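Local coordinates for protein arabinogalactan endo-1,4-beta-galactosidase (PDB 7OSK) that probably hydrolyses the internal beta-1,4-galactosidic bonds of arabinogalactan with its calcium-bearing glycoside hydrolase family 53 catalytic domain, one part of a longer archaeal protein, at residues R52-S57 with N86-I91; A56-W61 with A354-Y359; A294-L299 with E373-F378; Q325-F330 with L385-V390. One frame throughout, in Å; residues are numbered along the deposited sequence.

Interaction 1: R52-S57 with N86-I91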
loop_
_atom_site.group_PDB
_atom_site.type_symbol
_atom_site.label_atom_id
_atom_site.label_comp_id
_atom_site.label_asym_id
_atom_site.label_seq_id
_atom_site.Cartn_x
_atom_site.Cartn_y
_atom_site.Cartn_z
ATOM N N ARG A 52 8.920 8.350 1.751
ATOM C CA ARG A 52 8.063 8.613 2.897
ATOM C C ARG A 52 6.640 8.779 2.375
ATOM O O ARG A 52 6.124 9.891 2.294
ATOM C CB ARG A 52 8.525 9.863 3.654
ATOM C CG ARG A 52 10.043 9.960 3.848
ATOM C CD ARG A 52 10.550 11.402 3.909
ATOM N NE ARG A 52 10.002 12.252 2.846
ATOM C CZ ARG A 52 10.663 13.223 2.220
ATOM N NH1 ARG A 52 11.925 13.497 2.522
ATOM N NH2 ARG A 52 10.052 13.925 1.279
ATOM N N GLY A 53 6.016 7.665 2.008
ATOM C CA GLY A 53 4.733 7.698 1.328
ATOM C C GLY A 53 3.557 7.323 2.204
ATOM O O GLY A 53 3.723 6.935 3.360
ATOM N N VAL A 54 2.362 7.466 1.640
ATOM C CA VAL A 54 1.128 7.018 2.273
ATOM C C VAL A 54 0.235 6.379 1.219
ATOM O O VAL A 54 0.361 6.682 0.032
ATOM C CB VAL A 54 0.364 8.178 2.951
ATOM C CG1 VAL A 54 1.174 8.765 4.095
ATOM C CG2 VAL A 54 0.008 9.254 1.932
ATOM N N ASP A 55 -0.658 5.496 1.653
ATOM C CA ASP A 55 -1.660 4.925 0.761
ATOM C C ASP A 55 -2.950 5.731 0.873
ATOM O O ASP A 55 -3.624 5.694 1.902
ATOM C CB ASP A 55 -1.917 3.454 1.092
ATOM C CG ASP A 55 -2.765 2.759 0.039
ATOM O OD1 ASP A 55 -3.971 3.069 -0.057
ATOM O OD2 ASP A 55 -2.232 1.897 -0.689
ATOM N N ALA A 56 -3.283 6.457 -0.190
ATOM C CA ALA A 56 -4.457 7.326 -0.202
ATOM C C ALA A 56 -5.527 6.788 -1.145
ATOM O O ALA A 56 -6.210 7.553 -1.823
ATOM C CB ALA A 56 -4.056 8.740 -0.607
ATOM N N SER A 57 -5.675 5.467 -1.175
ATOM C CA SER A 57 -6.597 4.818 -2.102
ATOM C C SER A 57 -8.055 5.197 -1.844
ATOM O O SER A 57 -8.867 5.221 -2.767
ATOM C CB SER A 57 -6.440 3.298 -2.021
ATOM O OG SER A 57 -5.093 2.913 -2.230
ATOM N N ASN A 86 3.790 18.155 4.828
ATOM C CA ASN A 86 4.054 17.350 6.015
ATOM C C ASN A 86 5.217 16.382 5.819
ATOM O O ASN A 86 5.627 15.700 6.758
ATOM C CB ASN A 86 2.802 16.575 6.417
ATOM C CG ASN A 86 1.896 17.372 7.338
ATOM O OD1 ASN A 86 2.005 17.282 8.561
ATOM N ND2 ASN A 86 1.001 18.163 6.755
ATOM N N GLY A 87 5.736 16.321 4.595
ATOM C CA GLY A 87 6.927 15.543 4.305
ATOM C C GLY A 87 6.689 14.339 3.415
ATOM O O GLY A 87 7.642 13.671 3.009
ATOM N N VAL A 88 5.429 14.053 3.110
ATOM C CA VAL A 88 5.104 12.917 2.255
ATOM C C VAL A 88 5.486 13.216 0.808
ATOM O O VAL A 88 5.106 14.252 0.267
ATOM C CB VAL A 88 3.605 12.560 2.338
ATOM C CG1 VAL A 88 3.256 11.440 1.363
ATOM C CG2 VAL A 88 3.235 12.158 3.758
ATOM N N ASN A 89 6.230 12.302 0.187
ATOM C CA ASN A 89 6.720 12.498 -1.178
ATOM C C ASN A 89 6.244 11.436 -2.164
ATOM O O ASN A 89 6.430 11.583 -3.372
ATOM C CB ASN A 89 8.248 12.534 -1.186
ATOM C CG ASN A 89 8.862 11.355 -0.463
ATOM O OD1 ASN A 89 8.165 10.415 -0.085
ATOM N ND2 ASN A 89 10.176 11.395 -0.272
ATOM N N TRP A 90 5.643 10.367 -1.646
ATOM C CA TRP A 90 5.138 9.283 -2.484
ATOM C C TRP A 90 3.677 8.972 -2.188
ATOM O O TRP A 90 3.210 9.141 -1.060
ATOM C CB TRP A 90 5.976 8.018 -2.291
ATOM C CG TRP A 90 7.204 7.970 -3.136
ATOM C CD1 TRP A 90 8.360 8.663 -2.942
ATOM C CD2 TRP A 90 7.404 7.173 -4.310
ATOM N NE1 TRP A 90 9.269 8.352 -3.926
ATOM C CE2 TRP A 90 8.706 7.439 -4.777
ATOM C CE3 TRP A 90 6.608 6.263 -5.010
ATOM C CZ2 TRP A 90 9.229 6.827 -5.915
ATOM C CZ3 TRP A 90 7.130 5.656 -6.140
ATOM C CH2 TRP A 90 8.428 5.941 -6.580
ATOM N N ILE A 91 2.971 8.513 -3.218
ATOM C CA ILE A 91 1.567 8.135 -3.112
ATOM C C ILE A 91 1.382 6.707 -3.612
ATOM O O ILE A 91 1.829 6.360 -4.707
ATOM C CB ILE A 91 0.656 9.086 -3.925
ATOM C CG1 ILE A 91 0.856 10.541 -3.486
ATOM C CG2 ILE A 91 -0.808 8.682 -3.785
ATOM C CD1 ILE A 91 0.468 10.822 -2.042
#
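Val-54 and Ile-91 pair in parallel where the first two strands of the (beta/alpha)8, or TIM, barrel lie side by side; the chain between them carries helices 59-65 and 79-85, a beta-alpha-beta connection. The backbone hydrogen bond here runs from Val-54 N to Trp-90 O (3.3 Å). One step earlier, Asn-89 N donates to Arg-52 O at 3.2 Å, and the Asn-89 side chain adds to the pairing. With chi1 at 51°, CG stands between its own backbone N and carbonyl carbon, which turns OD1 back to Arg-52 N (2.9 Å, in the carbonyl plane and on a lone pair). ND2 of the same amide donates to Phe-50 O, so asparagine, acceptor and donor at once, stands in for a peptide group.

Gly-53 suits its place because, lacking a side chain, it leaves room for Trp-90 CB, 3.8 Å from Gly-53 CA. Val-54 and Ile-91 face the surrounding helices. Val-54 CG2 meets Val-88 CG1 at 4.0 Å, their side chains crossing at about a right angle, and it also touches Ile-91 CD1; Leu-83 and Phe-391 pack on both valines, Leu-80 on Ile-91. Gly-87, with a positive phi of 113°, ends helix 79-85 in a Schellman motif, and its carbonyl is turned to Arg-52. Asn-89 ND2 lies over one face of the Arg-52 guanidinium, the amide and guanidinium planes 18° apart, and Arg-52, bent at chi3, makes a weak hydrogen bond from NE to Gly-87 O at 2.8 Å.

Interaction 2: A56-W61 with A354-Y359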
loop_
_atom_site.group_PDB
_atom_site.type_symbol
_atom_site.label_atom_id
_atom_site.label_comp_id
_atom_site.label_asym_id
_atom_site.label_seq_id
_atom_site.Cartn_x
_atom_site.Cartn_y
_atom_site.Cartn_z
ATOM N N ALA A 56 -3.283 6.457 -0.190
ATOM C CA ALA A 56 -4.457 7.326 -0.202
ATOM C C ALA A 56 -5.527 6.788 -1.145
ATOM O O ALA A 56 -6.210 7.553 -1.823
ATOM C CB ALA A 56 -4.056 8.740 -0.607
ATOM N N SER A 57 -5.675 5.467 -1.175
ATOM C CA SER A 57 -6.597 4.818 -2.102
ATOM C C SER A 57 -8.055 5.197 -1.844
ATOM O O SER A 57 -8.867 5.221 -2.767
ATOM C CB SER A 57 -6.440 3.298 -2.021
ATOM O OG SER A 57 -5.093 2.913 -2.230
ATOM N N GLU A 58 -8.382 5.498 -0.591
ATOM C CA GLU A 58 -9.762 5.782 -0.212
ATOM C C GLU A 58 -10.102 7.262 -0.376
ATOM O O GLU A 58 -11.274 7.635 -0.418
ATOM C CB GLU A 58 -10.024 5.356 1.236
ATOM C CG GLU A 58 -9.617 3.926 1.565
ATOM C CD GLU A 58 -8.123 3.759 1.776
ATOM O OE1 GLU A 58 -7.470 4.708 2.259
ATOM O OE2 GLU A 58 -7.599 2.673 1.451
ATOM N N ALA A 59 -9.073 8.101 -0.471
ATOM C CA ALA A 59 -9.268 9.548 -0.474
ATOM C C ALA A 59 -10.182 10.022 -1.608
ATOM O O ALA A 59 -11.137 10.753 -1.353
ATOM C CB ALA A 59 -7.921 10.262 -0.544
ATOM N N PRO A 60 -9.904 9.607 -2.859
ATOM C CA PRO A 60 -10.706 10.119 -3.978
ATOM C C PRO A 60 -12.209 9.911 -3.802
ATOM O O PRO A 60 -12.981 10.810 -4.129
ATOM C CB PRO A 60 -10.184 9.317 -5.174
ATOM C CG PRO A 60 -8.802 8.943 -4.795
ATOM C CD PRO A 60 -8.871 8.664 -3.327
ATOM N N TRP A 61 -12.611 8.753 -3.286
ATOM C CA TRP A 61 -14.023 8.467 -3.049
ATOM C C TRP A 61 -14.593 9.378 -1.964
ATOM O O TRP A 61 -15.692 9.909 -2.104
ATOM C CB TRP A 61 -14.204 6.996 -2.662
ATOM C CG TRP A 61 -15.622 6.590 -2.364
ATOM C CD1 TRP A 61 -16.125 6.205 -1.157
ATOM C CD2 TRP A 61 -16.713 6.522 -3.292
ATOM N NE1 TRP A 61 -17.457 5.901 -1.274
ATOM C CE2 TRP A 61 -17.844 6.087 -2.574
ATOM C CE3 TRP A 61 -16.843 6.788 -4.660
ATOM C CZ2 TRP A 61 -19.090 5.912 -3.175
ATOM C CZ3 TRP A 61 -18.082 6.613 -5.255
ATOM C CH2 TRP A 61 -19.188 6.180 -4.512
ATOM N N ALA A 354 -3.939 6.074 5.503
ATOM C CA ALA A 354 -3.551 7.373 6.044
ATOM C C ALA A 354 -4.657 8.414 5.904
ATOM O O ALA A 354 -4.798 9.298 6.748
ATOM C CB ALA A 354 -2.291 7.865 5.354
ATOM N N THR A 355 -5.431 8.302 4.831
ATOM C CA THR A 355 -6.461 9.284 4.508
ATOM C C THR A 355 -7.863 8.749 4.768
ATOM O O THR A 355 -8.853 9.391 4.421
ATOM C CB THR A 355 -6.367 9.715 3.033
ATOM O OG1 THR A 355 -6.682 8.600 2.186
ATOM C CG2 THR A 355 -4.969 10.217 2.712
ATOM N N TRP A 356 -7.949 7.574 5.381
ATOM C CA TRP A 356 -9.238 6.918 5.564
ATOM C C TRP A 356 -9.980 7.495 6.771
ATOM O O TRP A 356 -10.093 6.856 7.817
ATOM C CB TRP A 356 -9.044 5.406 5.712
ATOM C CG TRP A 356 -10.243 4.603 5.308
ATOM C CD1 TRP A 356 -11.476 5.079 4.970
ATOM C CD2 TRP A 356 -10.317 3.178 5.187
ATOM N NE1 TRP A 356 -12.314 4.040 4.651
ATOM C CE2 TRP A 356 -11.626 2.861 4.776
ATOM C CE3 TRP A 356 -9.402 2.139 5.389
ATOM C CZ2 TRP A 356 -12.045 1.552 4.564
ATOM C CZ3 TRP A 356 -9.821 0.838 5.178
ATOM C CH2 TRP A 356 -11.130 0.556 4.769
ATOM N N ILE A 357 -10.483 8.715 6.608
ATOM C CA ILE A 357 -11.236 9.387 7.660
ATOM C C ILE A 357 -12.680 8.886 7.678
ATOM O O ILE A 357 -13.179 8.396 6.665
ATOM C CB ILE A 357 -11.212 10.918 7.469
ATOM C CG1 ILE A 357 -11.819 11.309 6.118
ATOM C CG2 ILE A 357 -9.782 11.436 7.562
ATOM C CD1 ILE A 357 -12.209 12.767 6.028
ATOM N N PRO A 358 -13.362 9.007 8.830
ATOM C CA PRO A 358 -14.747 8.539 8.887
ATOM C C PRO A 358 -15.684 9.458 8.119
ATOM O O PRO A 358 -15.708 10.661 8.377
ATOM C CB PRO A 358 -15.061 8.555 10.384
ATOM C CG PRO A 358 -14.188 9.618 10.931
ATOM C CD PRO A 358 -12.926 9.588 10.113
ATOM N N TYR A 359 -16.439 8.894 7.182
ATOM C CA TYR A 359 -17.406 9.667 6.417
ATOM C C TYR A 359 -18.531 8.760 5.928
ATOM O O TYR A 359 -18.274 7.632 5.511
ATOM C CB TYR A 359 -16.733 10.355 5.229
ATOM C CG TYR A 359 -17.496 11.562 4.725
ATOM C CD1 TYR A 359 -17.257 12.826 5.248
ATOM C CD2 TYR A 359 -18.465 11.436 3.736
ATOM C CE1 TYR A 359 -17.957 13.930 4.797
ATOM C CE2 TYR A 359 -19.166 12.537 3.277
ATOM C CZ TYR A 359 -18.906 13.781 3.813
ATOM O OH TYR A 359 -19.601 14.884 3.365
HETATM O O HOH W 1 -5.883 6.324 3.226
#
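Glu-58 and Thr-355 meet through a water, with no direct hydrogen bond crossing between 56-61 and 354-359. That water donates to Glu-58 OE1 (2.5 Å) and accepts from both Thr-355 N and Thr-355 OG1, each 2.6 Å from it, so three bonds tie it between the two segments. The other carboxylate oxygen, OE2, forms a salt bridge with Arg-94, leaving the glutamate held at both oxygens.

The ring contact is a CH-pi interaction. Glu-58 CG sits 3.8 Å from the centroid of the five-membered ring of Trp-356, only 9° off its normal. A bend at chi2 (78°) then swings the carboxylate back along the ring face, its plane 18° from that of the indole. Trp-356 NE1 is bonded to Ala-362 O, which helps set the rotation of the ring.

Close packing is the third element: Ala-56 CB lies 3.7 Å from Thr-355 CG2, an apolar contact, and Ala-59 CB lies against Thr-355 OG1 (3.4 Å), small methyls that let the chains come close. Trp-356 centres an inverse gamma turn. Joining the chain after the first strand to that after the eighth, the contact belongs to the loop-bearing C-terminal end of a TIM barrel, where glycoside hydrolases of this fold carry their active sites.

Interaction 3: A294-L299 with E373-F378; sequences AYAWTL and ENQALF. With CA (calcium ion), chain C.
Trp-297 points the edge of its indole into the backbone of 373-378, where NE1 donates to the carbonyl of Glu-373, the residue whose side chain grips calcium. The bond is 3.1 Å from NE1 to Glu-373 O, on a lone pair in the carbonyl plane. A chi1 of 59° folds the indole back beside its own main chain, so that its N-H and its backbone N both serve the neighbouring loop: Trp-297 N donates to Asn-374 O (2.9 Å) from nearly on the line of the C=O bond, though the hydrogen bond itself is bent. Tryptophan suits the place by offering an N-H at the rim of a broad apolar plate, which Leu-385 and Ile-324 also touch.

Asn-374 answers in the other direction, ND2 donating to Thr-298 O at 3.0 Å and also to Phe-309 O, while its CB packs on Thr-298 CG2 at 3.6 Å. Two CA-H...O contacts, Ala-296 CA to Asn-374 O and Gln-375 CA to Tyr-295 O, accompany the close approach, which the small alanine allows. Gln-375 stretches past Tyr-295 until NE2 lies beside Ala-294 CB and bonds to Tyr-265 OH.

Glu-373 holds the calcium ion with both oxygens, OE1 at 2.4 Å and OE2 at 2.3 Å; the side chains of Asp-301, Asp-303 and Asn-307 and the backbone carbonyls of His-305 and Asn-370 complete the site. Ser-302 N donates to OE2. The metal cross-links the loops after the seventh and eighth strands, and the bonds to the Glu-373 and Asn-374 carbonyls steady the backbone bearing the carboxylate, whose charge, with those of both aspartates, would probably more than offset the dication's.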
loop_
_atom_site.group_PDB
_atom_site.type_symbol
_atom_site.label_atom_id
_atom_site.label_comp_id
_atom_site.label_asym_id
_atom_site.label_seq_id
_atom_site.Cartn_x
_atom_site.Cartn_y
_atom_site.Cartn_z
ATOM N N ALA A 294 0.801 0.500 9.562
ATOM C CA ALA A 294 -0.044 1.458 10.260
ATOM C C ALA A 294 -0.066 1.189 11.752
ATOM O O ALA A 294 0.327 0.117 12.207
ATOM C CB ALA A 294 -1.457 1.422 9.704
ATOM N N TYR A 295 -0.526 2.176 12.511
ATOM C CA TYR A 295 -0.729 2.008 13.942
ATOM C C TYR A 295 -1.837 2.933 14.422
ATOM O O TYR A 295 -2.252 3.841 13.701
ATOM C CB TYR A 295 0.558 2.282 14.717
ATOM C CG TYR A 295 0.631 1.509 16.009
ATOM C CD1 TYR A 295 0.942 0.156 16.009
ATOM C CD2 TYR A 295 0.376 2.123 17.225
ATOM C CE1 TYR A 295 1.005 -0.561 17.181
ATOM C CE2 TYR A 295 0.436 1.412 18.409
ATOM C CZ TYR A 295 0.751 0.067 18.380
ATOM O OH TYR A 295 0.815 -0.656 19.548
ATOM N N ALA A 296 -2.308 2.693 15.642
ATOM C CA ALA A 296 -3.431 3.440 16.187
ATOM C C ALA A 296 -2.977 4.701 16.914
ATOM O O ALA A 296 -2.109 4.648 17.785
ATOM C CB ALA A 296 -4.238 2.559 17.121
ATOM N N TRP A 297 -3.567 5.835 16.542
ATOM C CA TRP A 297 -3.350 7.089 17.258
ATOM C C TRP A 297 -4.371 7.231 18.385
ATOM O O TRP A 297 -4.272 8.137 19.215
ATOM C CB TRP A 297 -3.434 8.284 16.303
ATOM C CG TRP A 297 -4.757 8.414 15.586
ATOM C CD1 TRP A 297 -5.125 7.794 14.429
ATOM C CD2 TRP A 297 -5.875 9.219 15.981
ATOM N NE1 TRP A 297 -6.404 8.157 14.082
ATOM C CE2 TRP A 297 -6.887 9.031 15.019
ATOM C CE3 TRP A 297 -6.121 10.077 17.056
ATOM C CZ2 TRP A 297 -8.123 9.668 15.099
ATOM C CZ3 TRP A 297 -7.347 10.709 17.134
ATOM C CH2 TRP A 297 -8.333 10.501 16.161
ATOM N N THR A 298 -5.348 6.327 18.408
ATOM C CA THR A 298 -6.355 6.289 19.463
ATOM C C THR A 298 -7.065 4.941 19.447
ATOM O O THR A 298 -6.870 4.144 18.533
ATOM C CB THR A 298 -7.397 7.414 19.308
ATOM O OG1 THR A 298 -8.373 7.314 20.354
ATOM C CG2 THR A 298 -8.095 7.319 17.960
ATOM N N LEU A 299 -7.895 4.699 20.455
ATOM C CA LEU A 299 -8.631 3.446 20.566
ATOM C C LEU A 299 -10.127 3.694 20.415
ATOM O O LEU A 299 -10.915 2.754 20.301
ATOM C CB LEU A 299 -8.327 2.774 21.910
ATOM C CG LEU A 299 -7.976 1.281 21.994
ATOM C CD1 LEU A 299 -7.294 0.739 20.744
ATOM C CD2 LEU A 299 -7.082 1.054 23.204
ATOM N N GLU A 373 -10.348 4.152 11.070
ATOM C CA GLU A 373 -10.212 5.599 11.237
ATOM C C GLU A 373 -9.300 5.972 12.406
ATOM O O GLU A 373 -8.735 7.068 12.428
ATOM C CB GLU A 373 -11.588 6.264 11.416
ATOM C CG GLU A 373 -12.264 6.087 12.779
ATOM C CD GLU A 373 -13.280 4.958 12.823
ATOM O OE1 GLU A 373 -13.350 4.149 11.869
ATOM O OE2 GLU A 373 -14.017 4.887 13.829
ATOM N N ASN A 374 -9.149 5.067 13.369
ATOM C CA ASN A 374 -8.260 5.312 14.500
ATOM C C ASN A 374 -6.818 4.957 14.155
ATOM O O ASN A 374 -5.940 5.009 15.015
ATOM C CB ASN A 374 -8.712 4.531 15.741
ATOM C CG ASN A 374 -8.617 3.029 15.560
ATOM O OD1 ASN A 374 -8.861 2.504 14.475
ATOM N ND2 ASN A 374 -8.265 2.328 16.635
ATOM N N GLN A 375 -6.586 4.591 12.895
ATOM C CA GLN A 375 -5.243 4.302 12.397
ATOM C C GLN A 375 -4.854 5.228 11.248
ATOM O O GLN A 375 -3.783 5.081 10.668
ATOM C CB GLN A 375 -5.137 2.851 11.931
ATOM C CG GLN A 375 -5.143 1.828 13.047
ATOM C CD GLN A 375 -4.719 0.454 12.567
ATOM O OE1 GLN A 375 -5.435 -0.529 12.753
ATOM N NE2 GLN A 375 -3.548 0.381 11.946
ATOM N N ALA A 376 -5.728 6.170 10.911
ATOM C CA ALA A 376 -5.417 7.160 9.885
ATOM C C ALA A 376 -4.475 8.213 10.457
ATOM O O ALA A 376 -4.218 8.230 11.657
ATOM C CB ALA A 376 -6.691 7.807 9.361
ATOM N N LEU A 377 -3.953 9.078 9.593
ATOM C CA LEU A 377 -3.088 10.171 10.032
ATOM C C LEU A 377 -3.882 11.473 10.160
ATOM O O LEU A 377 -3.310 12.540 10.392
ATOM C CB LEU A 377 -1.915 10.346 9.063
ATOM C CG LEU A 377 -0.926 9.177 9.015
ATOM C CD1 LEU A 377 0.102 9.371 7.910
ATOM C CD2 LEU A 377 -0.225 9.003 10.354
ATOM N N PHE A 378 -5.201 11.366 10.011
ATOM C CA PHE A 378 -6.122 12.476 10.230
ATOM C C PHE A 378 -7.145 12.054 11.279
ATOM O O PHE A 378 -7.455 10.868 11.393
ATOM C CB PHE A 378 -6.832 12.869 8.931
ATOM C CG PHE A 378 -5.909 13.366 7.856
ATOM C CD1 PHE A 378 -5.192 12.477 7.076
ATOM C CD2 PHE A 378 -5.772 14.724 7.614
ATOM C CE1 PHE A 378 -4.344 12.931 6.081
ATOM C CE2 PHE A 378 -4.927 15.185 6.620
ATOM C CZ PHE A 378 -4.213 14.286 5.852
HETATM CA CA CA C . -14.997 2.918 13.085
#

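Interaction 4: Q325-F330 with L385-V390; sequences QGQASF and LPSLKV
Ala-328 and Ser-387 mark the closest approach of the two backbones, their CA atoms 5.1 Å apart. The 325-330 segment is regular alpha-helix, whereas 385-390 belongs to the chain that runs up to helix 390-393 and is tightened by a turn bond from Leu-388 N to Leu-385 O at 3.0 Å. This near approach suits small residues: Ala-328 CB and Ser-387 CB touch at 3.7 Å.

Beside them, Gln-327 reaches across. Its chain is extended through chi2, with chi1 179° and chi2 -172°, which carries the amide clear of the helix, and OE1 accepts from Ser-387 OG at 2.7 Å, the donor tilted somewhat from the carbonyl plane. In the TIM barrel this helix, 324-342, lies between the seventh and eighth strands, and 385-390 comes after the eighth. A glutamine suits the buried seam because both ends of its amide find partners: NE2 is bonded to Tyr-351 OH and Ala-376 O.

An apolar group flanks the amide: Leu-385 CD1 lies 3.9 Å from Gln-327 OE1 and packs against Trp-297 and Ile-324. Separately, at the far end of the segment, Val-390 turns CG2 toward Ala-328 O (3.7 Å) while its side chain also rests on Ile-331.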
loop_
_atom_site.group_PDB
_atom_site.type_symbol
_atom_site.label_atom_id
_atom_site.label_comp_id
_atom_site.label_asym_id
_atom_site.label_seq_id
_atom_site.Cartn_x
_atom_site.Cartn_y
_atom_site.Cartn_z
ATOM N N GLN A 325 1.314 10.344 19.783
ATOM C CA GLN A 325 2.751 10.204 20.006
ATOM C C GLN A 325 3.202 8.771 19.738
ATOM O O GLN A 325 4.241 8.542 19.116
ATOM C CB GLN A 325 3.116 10.605 21.438
ATOM C CG GLN A 325 4.603 10.511 21.760
ATOM C CD GLN A 325 5.421 11.559 21.036
ATOM O OE1 GLN A 325 5.426 12.730 21.417
ATOM N NE2 GLN A 325 6.121 11.145 19.984
ATOM N N GLY A 326 2.422 7.811 20.224
ATOM C CA GLY A 326 2.751 6.408 20.067
ATOM C C GLY A 326 2.743 5.989 18.613
ATOM O O GLY A 326 3.517 5.122 18.203
ATOM N N GLN A 327 1.860 6.604 17.833
ATOM C CA GLN A 327 1.792 6.360 16.399
ATOM C C GLN A 327 3.045 6.900 15.721
ATOM O O GLN A 327 3.675 6.217 14.916
ATOM C CB GLN A 327 0.542 7.014 15.799
ATOM C CG GLN A 327 0.396 6.827 14.289
ATOM C CD GLN A 327 -0.747 7.635 13.699
ATOM O OE1 GLN A 327 -0.884 8.829 13.965
ATOM N NE2 GLN A 327 -1.574 6.983 12.889
ATOM N N ALA A 328 3.397 8.134 16.061
ATOM C CA ALA A 328 4.541 8.803 15.459
ATOM C C ALA A 328 5.843 8.104 15.837
ATOM O O ALA A 328 6.739 7.949 15.005
ATOM C CB ALA A 328 4.581 10.262 15.882
ATOM N N SER A 329 5.941 7.687 17.096
ATOM C CA SER A 329 7.128 6.992 17.581
ATOM C C SER A 329 7.367 5.720 16.778
ATOM O O SER A 329 8.501 5.395 16.429
ATOM C CB SER A 329 6.990 6.658 19.067
ATOM O OG SER A 329 6.866 7.834 19.846
ATOM N N PHE A 330 6.286 5.004 16.485
ATOM C CA PHE A 330 6.378 3.779 15.703
ATOM C C PHE A 330 6.871 4.047 14.282
ATOM O O PHE A 330 7.740 3.332 13.781
ATOM C CB PHE A 330 5.023 3.072 15.654
ATOM C CG PHE A 330 4.882 2.123 14.500
ATOM C CD1 PHE A 330 5.676 0.991 14.419
ATOM C CD2 PHE A 330 3.962 2.363 13.495
ATOM C CE1 PHE A 330 5.555 0.117 13.356
ATOM C CE2 PHE A 330 3.835 1.490 12.430
ATOM C CZ PHE A 330 4.633 0.366 12.361
ATOM N N LEU A 385 -3.457 15.072 12.011
ATOM C CA LEU A 385 -2.868 14.785 13.309
ATOM C C LEU A 385 -1.446 15.332 13.355
ATOM O O LEU A 385 -0.765 15.364 12.330
ATOM C CB LEU A 385 -2.864 13.280 13.580
ATOM C CG LEU A 385 -4.232 12.597 13.609
ATOM C CD1 LEU A 385 -4.073 11.086 13.689
ATOM C CD2 LEU A 385 -5.069 13.106 14.774
ATOM N N PRO A 386 -0.986 15.761 14.540
ATOM C CA PRO A 386 0.381 16.286 14.631
ATOM C C PRO A 386 1.448 15.227 14.363
ATOM O O PRO A 386 2.629 15.564 14.291
ATOM C CB PRO A 386 0.470 16.803 16.074
ATOM C CG PRO A 386 -0.606 16.091 16.815
ATOM C CD PRO A 386 -1.701 15.845 15.827
ATOM N N SER A 387 1.037 13.970 14.215
ATOM C CA SER A 387 1.966 12.885 13.910
ATOM C C SER A 387 2.198 12.746 12.407
ATOM O O SER A 387 2.971 11.898 11.967
ATOM C CB SER A 387 1.450 11.562 14.486
ATOM O OG SER A 387 0.132 11.289 14.047
ATOM N N LEU A 388 1.525 13.580 11.623
ATOM C CA LEU A 388 1.700 13.572 10.176
ATOM C C LEU A 388 3.025 14.226 9.801
ATOM O O LEU A 388 3.508 14.068 8.683
ATOM C CB LEU A 388 0.535 14.292 9.489
ATOM C CG LEU A 388 0.508 14.294 7.957
ATOM C CD1 LEU A 388 0.487 12.883 7.387
ATOM C CD2 LEU A 388 -0.687 15.084 7.462
ATOM N N LYS A 389 3.610 14.956 10.748
ATOM C CA LYS A 389 4.890 15.623 10.533
ATOM C C LYS A 389 6.061 14.662 10.713
ATOM O O LYS A 389 7.221 15.069 10.653
ATOM C CB LYS A 389 5.048 16.804 11.494
ATOM C CG LYS A 389 3.982 17.872 11.359
ATOM C CD LYS A 389 4.154 18.940 12.426
ATOM C CE LYS A 389 3.097 20.024 12.310
ATOM N NZ LYS A 389 3.221 21.031 13.401
ATOM N N VAL A 390 5.758 13.390 10.942
ATOM C CA VAL A 390 6.799 12.393 11.154
ATOM C C VAL A 390 7.627 12.214 9.884
ATOM O O VAL A 390 8.815 11.907 9.949
ATOM C CB VAL A 390 6.200 11.035 11.591
ATOM C CG1 VAL A 390 5.366 10.422 10.469
ATOM C CG2 VAL A 390 7.299 10.077 12.034
#

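The four contacts lie around the first, second, seventh and eighth strands and the chain that follows the eighth. Interactions 1 and 2 share Ala-56 and Ser-57, and Val-54 CB meets Ala-354 CB at 3.6 Å between them. The chain after the eighth strand supplies a segment to interactions 2, 3 and 4. Ala-354 O and Leu-377 N, 3.0 Å apart, probably bond interaction 2 to interaction 3. Interactions 3 and 4, centres about 10 Å apart, are joined by Leu-385 on Trp-297. Calcium is bound directly in interaction 3; the nearest atoms of the Trp-356 side chain lie about 9 Å from it, and those of Leu-385 about 14 Å.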